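Local coordinates for protein malic enzyme (Entamoeba histolytica, PDB 3NV9) that probably catalyses the NAD(P)-dependent oxidative decarboxylation of malate to pyruvate, at residues A[197-202]-A[357-362]; A[219-225]-A[294-300]. All blocks are in the same frame, centred on the assembly; numbering follows the deposited sequence.

In the fold
Both contacts lie in the NAD-binding domain, with centres about 18 Å apart. Interaction 1 sets helix 193-213 against the loop between strand 345-348 and helix 363-372, its centre about 5 Å from the centre of the chain; interaction 2 pairs strands 222-225 and 297-300 in the middle of the Rossmann sheet, its centre about 22 Å from the centre of the chain. Along the chain the order is 197-202, 219-225, 294-300, 357-362, so both strands fall between the two segments of interaction 1. Helix 193-213 leads into strand 222-225 and joins the two sites: T202 CG2 packs on I299 CD1 at 4.1 Å. One helix touches both the sheet and the buried loop that meets the second subunit.

Interaction 1: residues A[197-202]-A[357-362]; sequences GTASVT and VNNSVG
V201 pushes its two methyl groups into the bend of the loop 357-362. CG1 stands anti to the carbonyl carbon (chi1 -63°) and lies 3.4 Å from N358 O and 3.7 Å from V361 CG1, while CG2 approaches N358 C at 3.5 Å. Beyond CG2, V357 turns its CG1 across T202 at about a right angle, 4.0 Å from T202 CA. L390 of helix 380-396 packs on both V201 and V361. The loop side is shaped by an Asx turn: N358 OD1 accepts S360 N in the carbonyl plane on a lone pair (3.2 Å, 168° at the hydrogen), and it also takes a bond from Y65 OH of the second subunit, tying this loop to the dimer interface. A short 3-10 turn, 359-361, follows and ends at G362, the N-cap of helix 363-372. With CG set between its backbone N and carbonyl carbon (chi1 55°), N359 rests CB 3.7 Å from G197 C and places ND2 3.3 Å from T198 OG1. There a water accepts from N359 N at 2.8 Å and also bonds T198 OG1, bridging the segments. T202 N and T202 OG1 grip T198 O from opposite faces of its plane.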
loop_
_atom_site.group_PDB
_atom_site.type_symbol
_atom_site.label_atom_id
_atom_site.label_comp_id
_atom_site.label_asym_id
_atom_site.label_seq_id
_atom_site.Cartn_x
_atom_site.Cartn_y
_atom_site.Cartn_z
ATOM N N GLY A 197 -0.168 -15.434 15.651
ATOM C CA GLY A 197 0.782 -15.841 14.632
ATOM C C GLY A 197 1.949 -16.603 15.199
ATOM O O GLY A 197 2.175 -17.761 14.820
ATOM N N THR A 198 2.680 -15.967 16.112
ATOM C CA THR A 198 3.796 -16.609 16.824
ATOM C C THR A 198 3.377 -17.852 17.596
ATOM O O THR A 198 4.072 -18.819 17.626
ATOM C CB THR A 198 4.486 -15.601 17.792
ATOM O OG1 THR A 198 5.034 -14.517 17.031
ATOM C CG2 THR A 198 5.604 -16.285 18.640
ATOM N N ALA A 199 2.266 -17.793 18.303
ATOM C CA ALA A 199 1.789 -18.918 19.077
ATOM C C ALA A 199 1.368 -20.018 18.115
ATOM O O ALA A 199 1.642 -21.167 18.369
ATOM C CB ALA A 199 0.650 -18.502 19.948
ATOM N N SER A 200 0.774 -19.687 16.978
ATOM C CA SER A 200 0.515 -20.767 15.975
ATOM C C SER A 200 1.744 -21.653 15.631
ATOM O O SER A 200 1.690 -22.872 15.732
ATOM C CB SER A 200 -0.096 -20.189 14.704
ATOM O OG SER A 200 -0.518 -21.213 13.858
ATOM N N VAL A 201 2.848 -21.047 15.219
ATOM C CA VAL A 201 4.020 -21.849 14.801
ATOM C C VAL A 201 4.730 -22.423 16.009
ATOM O O VAL A 201 5.397 -23.469 15.907
ATOM C CB VAL A 201 5.033 -21.014 13.988
ATOM C CG1 VAL A 201 4.366 -20.548 12.698
ATOM C CG2 VAL A 201 5.491 -19.760 14.788
ATOM N N THR A 202 4.618 -21.740 17.156
ATOM C CA THR A 202 5.256 -22.298 18.362
ATOM C C THR A 202 4.627 -23.642 18.762
ATOM O O THR A 202 5.334 -24.612 19.004
ATOM C CB THR A 202 5.280 -21.357 19.584
ATOM O OG1 THR A 202 5.744 -20.068 19.203
ATOM C CG2 THR A 202 6.230 -21.922 20.607
ATOM N N VAL A 357 11.397 -21.412 14.149
ATOM C CA VAL A 357 10.092 -21.297 14.713
ATOM C C VAL A 357 9.811 -19.811 14.701
ATOM O O VAL A 357 10.267 -19.066 15.618
ATOM C CB VAL A 357 10.119 -21.884 16.109
ATOM C CG1 VAL A 357 8.861 -21.496 16.920
ATOM C CG2 VAL A 357 10.265 -23.396 16.005
ATOM N N ASN A 358 9.112 -19.369 13.645
ATOM C CA ASN A 358 8.888 -17.948 13.346
ATOM C C ASN A 358 7.505 -17.847 12.668
ATOM O O ASN A 358 7.164 -18.736 11.833
ATOM C CB ASN A 358 9.981 -17.428 12.379
ATOM C CG ASN A 358 9.977 -15.903 12.222
ATOM O OD1 ASN A 358 9.056 -15.287 11.598
ATOM N ND2 ASN A 358 11.019 -15.260 12.805
ATOM N N ASN A 359 6.732 -16.805 12.992
ATOM C CA ASN A 359 5.423 -16.635 12.380
ATOM C C ASN A 359 5.337 -16.630 10.813
ATOM O O ASN A 359 4.263 -16.840 10.282
ATOM C CB ASN A 359 4.657 -15.450 12.981
ATOM C CG ASN A 359 5.426 -14.111 12.920
ATOM O OD1 ASN A 359 6.006 -13.774 11.909
ATOM N ND2 ASN A 359 5.368 -13.317 14.025
ATOM N N SER A 360 6.452 -16.355 10.119
ATOM C CA SER A 360 6.503 -16.326 8.679
ATOM C C SER A 360 6.063 -17.659 8.091
ATOM O O SER A 360 5.696 -17.764 6.939
ATOM C CB SER A 360 7.940 -16.033 8.206
ATOM O OG SER A 360 8.859 -17.036 8.653
ATOM N N VAL A 361 6.080 -18.671 8.920
ATOM C CA VAL A 361 5.666 -19.993 8.537
ATOM C C VAL A 361 4.187 -20.336 8.960
ATOM O O VAL A 361 3.703 -21.470 8.779
ATOM C CB VAL A 361 6.856 -20.942 8.941
ATOM C CG1 VAL A 361 6.587 -21.828 10.044
ATOM C CG2 VAL A 361 7.496 -21.563 7.716
ATOM N N GLY A 362 3.463 -19.335 9.473
ATOM C CA GLY A 362 2.050 -19.476 9.862
ATOM C C GLY A 362 1.199 -18.323 9.349
ATOM O O GLY A 362 0.123 -18.537 8.804
HETATM O O HOH W 1 7.546 -15.582 15.406
#

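Interaction 2: residues A[219-225]-A[294-300]; sequences ECRMVFI and GADVLIS
F224 lays its ring alongside I299, the two side chains pointing the same way, with CE2 3.8 Å from I299 CD1 and CD2 near I299 CB; the methyl meets the ring obliquely. On the same face M222 runs beside V297, its CG 3.6 Å from V297 CB. M222 CG, beside its own backbone N, makes the contact, and the chain extends beyond it (chi2 -176°). Helices 193-213 and 229-240 cover this face through L206, L235 and I238. The other face carries V223, I225, L298 and S300. L298 CD1 folds over the neighbouring strand on this face, 3.3 Å from I225 CG1, a carbon pair tighter than usual, while V223 CG2 meets the methyl of A295. This is the parallel pairing at the heart of a Rossmann fold: strands 222-225 and 297-300 run 16° apart, neighbours in the sheet order 248-252, 222-225, 297-300, 322-325. V223 uses both its backbone N and its O: N donates to V297 O (170° at the hydrogen), and O accepts from I299 N. I225 N continues the ladder to I299 O. The start of the pairing is held differently. R221 O accepts two N-H groups in its carbonyl plane, D296 N at 2.9 Å and V297 N at 3.2 Å, and R221 N donates to D296 OD1 at 2.8 Å, using the anti lone pair of that oxygen. K215 forms a salt bridge with the other carboxylate oxygen, so D296 also ties the start of the pair to the loop after helix 193-213. Bent at chi3, R221 brings its guanidinium edge to G294 and A295, and its NH2 bonds A291 O. S300 OG is hydrogen-bonded to E332 OE2.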
loop_
_atom_site.group_PDB
_atom_site.type_symbol
_atom_site.label_atom_id
_atom_site.label_comp_id
_atom_site.label_asym_id
_atom_site.label_seq_id
_atom_site.Cartn_x
_atom_site.Cartn_y
_atom_site.Cartn_z
ATOM N N GLU A 219 1.404 -34.294 29.862
ATOM C CA GLU A 219 2.282 -34.870 30.870
ATOM C C GLU A 219 3.653 -34.164 30.944
ATOM O O GLU A 219 4.526 -34.593 31.727
ATOM C CB GLU A 219 2.410 -36.401 30.699
ATOM C CG GLU A 219 1.017 -37.201 30.876
ATOM C CD GLU A 219 0.328 -37.024 32.297
ATOM O OE1 GLU A 219 1.018 -37.261 33.338
ATOM O OE2 GLU A 219 -0.900 -36.659 32.373
ATOM N N CYS A 220 3.818 -33.078 30.165
ATOM C CA CYS A 220 5.045 -32.239 30.177
ATOM C C CYS A 220 5.097 -31.019 31.102
ATOM O O CYS A 220 4.209 -30.182 31.104
ATOM C CB CYS A 220 5.389 -31.770 28.783
ATOM S SG CYS A 220 5.787 -33.110 27.686
ATOM N N ARG A 221 6.178 -30.894 31.853
ATOM C CA ARG A 221 6.382 -29.676 32.575
ATOM C C ARG A 221 6.980 -28.626 31.620
ATOM O O ARG A 221 8.044 -28.817 31.011
ATOM C CB ARG A 221 7.286 -29.928 33.803
ATOM C CG ARG A 221 6.646 -30.773 34.960
ATOM C CD ARG A 221 7.569 -30.699 36.241
ATOM N NE ARG A 221 7.680 -29.294 36.628
ATOM C CZ ARG A 221 8.785 -28.550 36.542
ATOM N NH1 ARG A 221 9.949 -29.055 36.138
ATOM N NH2 ARG A 221 8.710 -27.268 36.844
ATOM N N MET A 222 6.303 -27.501 31.518
ATOM C CA MET A 222 6.745 -26.447 30.615
ATOM C C MET A 222 7.047 -25.139 31.354
ATOM O O MET A 222 6.179 -24.649 32.097
ATOM C CB MET A 222 5.678 -26.239 29.554
ATOM C CG MET A 222 5.423 -27.514 28.745
ATOM S SD MET A 222 4.250 -27.098 27.478
ATOM C CE MET A 222 3.730 -28.762 26.925
ATOM N N VAL A 223 8.267 -24.605 31.164
ATOM C CA VAL A 223 8.653 -23.285 31.705
ATOM C C VAL A 223 8.732 -22.184 30.603
ATOM O O VAL A 223 9.512 -22.319 29.660
ATOM C CB VAL A 223 10.013 -23.332 32.418
ATOM C CG1 VAL A 223 10.390 -21.922 33.014
ATOM C CG2 VAL A 223 10.021 -24.411 33.496
ATOM N N PHE A 224 7.958 -21.104 30.757
ATOM C CA PHE A 224 7.973 -19.975 29.854
ATOM C C PHE A 224 8.760 -18.754 30.378
ATOM O O PHE A 224 8.392 -18.195 31.400
ATOM C CB PHE A 224 6.555 -19.562 29.525
ATOM C CG PHE A 224 5.793 -20.605 28.756
ATOM C CD1 PHE A 224 5.262 -21.724 29.407
ATOM C CD2 PHE A 224 5.554 -20.449 27.384
ATOM C CE1 PHE A 224 4.509 -22.711 28.679
ATOM C CE2 PHE A 224 4.799 -21.405 26.646
ATOM C CZ PHE A 224 4.298 -22.554 27.285
ATOM N N ILE A 225 9.857 -18.387 29.704
ATOM C CA ILE A 225 10.704 -17.255 30.137
ATOM C C ILE A 225 10.235 -16.019 29.370
ATOM O O ILE A 225 10.469 -15.908 28.128
ATOM C CB ILE A 225 12.220 -17.441 29.855
ATOM C CG1 ILE A 225 12.744 -18.836 30.243
ATOM C CG2 ILE A 225 13.072 -16.274 30.451
ATOM C CD1 ILE A 225 12.703 -19.181 31.656
ATOM N N GLY A 294 14.281 -30.779 36.075
ATOM C CA GLY A 294 13.278 -31.724 35.600
ATOM C C GLY A 294 12.295 -31.274 34.522
ATOM O O GLY A 294 11.415 -32.046 34.133
ATOM N N ALA A 295 12.404 -30.035 34.041
ATOM C CA ALA A 295 11.452 -29.560 33.036
ATOM C C ALA A 295 11.645 -30.261 31.696
ATOM O O ALA A 295 12.753 -30.770 31.365
ATOM C CB ALA A 295 11.454 -28.006 32.874
ATOM N N ASP A 296 10.558 -30.279 30.929
ATOM C CA ASP A 296 10.555 -30.900 29.613
ATOM C C ASP A 296 10.776 -29.900 28.481
ATOM O O ASP A 296 11.481 -30.176 27.511
ATOM C CB ASP A 296 9.231 -31.692 29.431
ATOM C CG ASP A 296 9.073 -32.803 30.510
ATOM O OD1 ASP A 296 8.321 -32.639 31.496
ATOM O OD2 ASP A 296 9.745 -33.820 30.380
ATOM N N VAL A 297 10.129 -28.761 28.625
ATOM C CA VAL A 297 10.004 -27.743 27.617
ATOM C C VAL A 297 10.360 -26.401 28.290
ATOM O O VAL A 297 9.955 -26.122 29.431
ATOM C CB VAL A 297 8.542 -27.729 27.030
ATOM C CG1 VAL A 297 8.300 -26.584 26.039
ATOM C CG2 VAL A 297 8.197 -29.090 26.383
ATOM N N LEU A 298 11.140 -25.594 27.571
ATOM C CA LEU A 298 11.559 -24.273 27.998
ATOM C C LEU A 298 11.364 -23.434 26.771
ATOM O O LEU A 298 11.929 -23.758 25.683
ATOM C CB LEU A 298 13.046 -24.278 28.387
ATOM C CG LEU A 298 13.765 -22.951 28.725
ATOM C CD1 LEU A 298 12.865 -22.091 29.562
ATOM C CD2 LEU A 298 15.130 -23.190 29.461
ATOM N N ILE A 299 10.566 -22.382 26.930
ATOM C CA ILE A 299 10.195 -21.532 25.806
ATOM C C ILE A 299 10.427 -20.058 26.178
ATOM O O ILE A 299 9.804 -19.560 27.154
ATOM C CB ILE A 299 8.701 -21.762 25.382
ATOM C CG1 ILE A 299 8.461 -23.188 24.875
ATOM C CG2 ILE A 299 8.286 -20.797 24.334
ATOM C CD1 ILE A 299 6.997 -23.411 24.342
ATOM N N SER A 300 11.316 -19.396 25.437
ATOM C CA SER A 300 11.557 -17.955 25.573
ATOM C C SER A 300 11.417 -17.160 24.265
ATOM O O SER A 300 11.905 -17.597 23.212
ATOM C CB SER A 300 12.960 -17.692 26.140
ATOM O OG SER A 300 13.141 -16.294 26.384
#